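Local coordinates for LamCAT (Aquimarina, PDB 6JH5), which probably hydrolyses the beta-1,3-glucan laminarin as a calcium-binding, marine bacterial member of glycoside hydrolase family 16, at residues A[89-94]-A[123-128]. Sequence-based numbering, arbitrary orientation.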
ATOM      1  N   MET A  89      -8.365  -9.195   2.338  1.00 13.28           N
ATOM      2  CA  MET A  89      -8.965  -8.112   1.544  1.00 13.80           C
ATOM      3  C   MET A  89     -10.121  -8.633   0.705  1.00 14.56           C
ATOM      4  O   MET A  89     -10.150  -9.781   0.408  1.00 16.16           O
ATOM      5  CB  MET A  89      -7.908  -7.486   0.625  1.00 15.64           C
ATOM      6  CG  MET A  89      -7.471  -8.386  -0.502  1.00 14.37           C
ATOM      7  SD  MET A  89      -5.868  -7.843  -1.171  1.00 17.24           S
ATOM      8  CE  MET A  89      -4.719  -8.623  -0.038  1.00 16.43           C
ATOM      9  N   PRO A  90     -11.040  -7.766   0.274  1.00 14.70           N
ATOM     10  CA  PRO A  90     -12.139  -8.197  -0.564  1.00 15.13           C
ATOM     11  C   PRO A  90     -11.641  -8.481  -1.987  1.00 15.68           C
ATOM     12  O   PRO A  90     -10.616  -8.067  -2.365  1.00 17.53           O
ATOM     13  CB  PRO A  90     -13.107  -7.016  -0.627  1.00 18.56           C
ATOM     14  CG  PRO A  90     -12.476  -5.923   0.152  1.00 16.65           C
ATOM     15  CD  PRO A  90     -11.071  -6.340   0.535  1.00 14.71           C
ATOM     16  N   SER A  91     -12.458  -9.204  -2.728  1.00 15.52           N
ATOM     17  CA  SER A  91     -12.144  -9.545  -4.125  1.00 14.80           C
ATOM     18  C   SER A  91     -13.414  -9.272  -4.932  1.00 15.01           C
ATOM     19  O   SER A  91     -14.355 -10.001  -4.816  1.00 17.32           O
ATOM     20  CB  SER A  91     -11.714 -10.984  -4.183  1.00 18.86           C
ATOM     21  OG  SER A  91     -11.483 -11.405  -5.510  1.00 22.35           O
ATOM     22  N   PHE A  92     -13.419  -8.176  -5.669  1.00 13.90           N
ATOM     23  CA  PHE A  92     -14.595  -7.820  -6.488  1.00 13.72           C
ATOM     24  C   PHE A  92     -14.160  -6.883  -7.609  1.00 14.38           C
ATOM     25  O   PHE A  92     -13.177  -6.222  -7.482  1.00 13.59           O
ATOM     26  CB  PHE A  92     -15.711  -7.197  -5.649  1.00 14.43           C
ATOM     27  CG  PHE A  92     -15.385  -5.887  -4.987  1.00 13.89           C
ATOM     28  CD1 PHE A  92     -14.859  -5.855  -3.713  1.00 14.54           C
ATOM     29  CD2 PHE A  92     -15.635  -4.700  -5.636  1.00 13.74           C
ATOM     30  CE1 PHE A  92     -14.589  -4.643  -3.110  1.00 14.44           C
ATOM     31  CE2 PHE A  92     -15.362  -3.492  -5.031  1.00 14.80           C
ATOM     32  CZ  PHE A  92     -14.853  -3.473  -3.764  1.00 15.68           C
ATOM     33  N   MET A  93     -14.964  -6.820  -8.659  1.00 14.20           N
ATOM     34  CA  MET A  93     -14.594  -5.948  -9.797  1.00 13.96           C
ATOM     35  C   MET A  93     -14.566  -4.476  -9.361  1.00 13.94           C
ATOM     36  O   MET A  93     -15.517  -3.989  -8.830  1.00 13.85           O
ATOM     37  CB  MET A  93     -15.562  -6.166 -10.963  1.00 14.25           C
ATOM     38  CG  MET A  93     -15.486  -7.560 -11.554  1.00 17.47           C
ATOM     39  SD  MET A  93     -13.843  -8.055 -12.167  1.00 21.01           S
ATOM     40  CE  MET A  93     -13.549  -6.671 -13.265  1.00 21.10           C
ATOM     41  N   GLY A  94     -13.443  -3.830  -9.653  1.00 13.70           N
ATOM     42  CA  GLY A  94     -13.198  -2.415  -9.330  1.00 14.42           C
ATOM     43  C   GLY A  94     -12.396  -2.204  -8.059  1.00 14.41           C
ATOM     44  O   GLY A  94     -11.938  -1.127  -7.849  1.00 15.17           O
ATOM     45  N   VAL A 123      -6.021  -6.244  -7.594  1.00 12.99           N
ATOM     46  CA  VAL A 123      -7.105  -5.573  -8.356  1.00 12.81           C
ATOM     47  C   VAL A 123      -8.188  -6.579  -8.710  1.00 13.34           C
ATOM     48  O   VAL A 123      -7.890  -7.729  -8.917  1.00 14.11           O
ATOM     49  CB  VAL A 123      -6.643  -4.879  -9.649  1.00 14.97           C
ATOM     50  CG1 VAL A 123      -5.841  -3.614  -9.407  1.00 16.61           C
ATOM     51  CG2 VAL A 123      -5.906  -5.830 -10.555  1.00 16.34           C
ATOM     52  N   ASN A 124      -9.404  -6.075  -8.720  1.00 13.66           N
ATOM     53  CA  ASN A 124     -10.545  -6.849  -9.235  1.00 13.66           C
ATOM     54  C   ASN A 124     -10.653  -8.203  -8.522  1.00 14.45           C
ATOM     55  O   ASN A 124     -10.639  -8.216  -7.336  1.00 15.21           O
ATOM     56  CB  ASN A 124     -10.429  -6.920 -10.753  1.00 14.02           C
ATOM     57  CG  ASN A 124     -10.536  -5.560 -11.406  1.00 14.84           C
ATOM     58  OD1 ASN A 124     -11.250  -4.714 -10.932  1.00 15.90           O
ATOM     59  ND2 ASN A 124      -9.797  -5.368 -12.470  1.00 16.28           N
ATOM     60  N   THR A 125     -10.780  -9.284  -9.277  1.00 15.27           N
ATOM     61  CA  THR A 125     -10.917 -10.631  -8.679  1.00 15.64           C
ATOM     62  C   THR A 125      -9.699 -11.491  -9.020  1.00 16.72           C
ATOM     63  O   THR A 125      -9.814 -12.677  -9.031  1.00 17.46           O
ATOM     64  CB  THR A 125     -12.227 -11.290  -9.128  1.00 16.79           C
ATOM     65  OG1 THR A 125     -12.252 -11.419 -10.542  1.00 16.83           O
ATOM     66  CG2 THR A 125     -13.443 -10.510  -8.686  1.00 16.80           C
ATOM     67  N   GLU A 126      -8.571 -10.853  -9.250  1.00 16.59           N
ATOM     68  CA  GLU A 126      -7.397 -11.631  -9.698  1.00 16.13           C
ATOM     69  C   GLU A 126      -6.985 -12.627  -8.625  1.00 15.80           C
ATOM     70  O   GLU A 126      -7.036 -12.311  -7.480  1.00 17.59           O
ATOM     71  CB  GLU A 126      -6.211 -10.727 -10.001  1.00 17.73           C
ATOM     72  CG  GLU A 126      -6.433  -9.834 -11.186  1.00 17.00           C
ATOM     73  CD  GLU A 126      -5.181  -9.119 -11.643  1.00 19.39           C
ATOM     74  OE1 GLU A 126      -4.176  -9.180 -10.930  1.00 18.25           O
ATOM     75  OE2 GLU A 126      -5.249  -8.501 -12.694  1.00 22.34           O
ATOM     76  N   ALA A 127      -6.486 -13.778  -9.063  1.00 19.50           N
ATOM     77  CA  ALA A 127      -6.040 -14.817  -8.121  1.00 20.59           C
ATOM     78  C   ALA A 127      -4.532 -14.657  -7.898  1.00 17.66           C
ATOM     79  O   ALA A 127      -3.827 -15.614  -7.925  1.00 17.68           O
ATOM     80  CB  ALA A 127      -6.377 -16.190  -8.643  1.00 21.52           C
ATOM     81  N   GLN A 128      -4.091 -13.421  -7.770  1.00 18.76           N
ATOM     82  CA  GLN A 128      -2.662 -13.134  -7.536  1.00 17.01           C
ATOM     83  C   GLN A 128      -2.540 -11.728  -6.956  1.00 17.35           C
ATOM     84  O   GLN A 128      -3.477 -10.976  -7.023  1.00 17.03           O
ATOM     85  CB  GLN A 128      -1.891 -13.132  -8.843  1.00 16.78           C
ATOM     86  CG  GLN A 128      -2.381 -12.041  -9.772  1.00 21.01           C
ATOM     87  CD  GLN A 128      -1.771 -12.071 -11.143  1.00 21.81           C
ATOM     88  OE1 GLN A 128      -0.814 -12.762 -11.379  1.00 26.64           O
ATOM     89  NE2 GLN A 128      -2.330 -11.292 -12.044  1.00 24.64           N
TER
HETATM   90  O   HOH W   1      -9.834 -13.548  -5.804  1.00 39.86           O
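Gly94 N donates to Asn124 OD1 at 2.7 Å, nearly straight (162° at the hydrogen) and in the carbonyl plane. ND2 bonds to Pro210 O, so both ends of the amide are held, which fixes its rotation. Met93 starts away from Asn124, but bends at chi2 and chi3 (-58° and -54°) and folds back until its CE sits over one face of the Asn124 amide, 3.7 Å from CG, with SD beside CB. Replacing Asn124 by alanine is likely to leave the Gly94 N-H and Pro210 O without this partner and to remove the flat surface under the Met93 methyl. Thr125 sends CG2 to the backbone of Phe92, 3.7 Å from its CA. Ser91 OG comes within 3.3 Å of Thr125 CA, and a water bound to that OG donates weakly to Thr125 O. Asn124 and Thr125 are the central residues of a type II' turn. In the concanavalin-like beta-sandwich (jelly roll) of family 16, the contact ties the loop linking strands 81-88 and 95-103 to the turn ahead of strand 128-136, while the Phe92 ring meets Phe219 edge-to-face and its side chain touches Ile205 of strand 197-205 and Ala221 of strand 221-232.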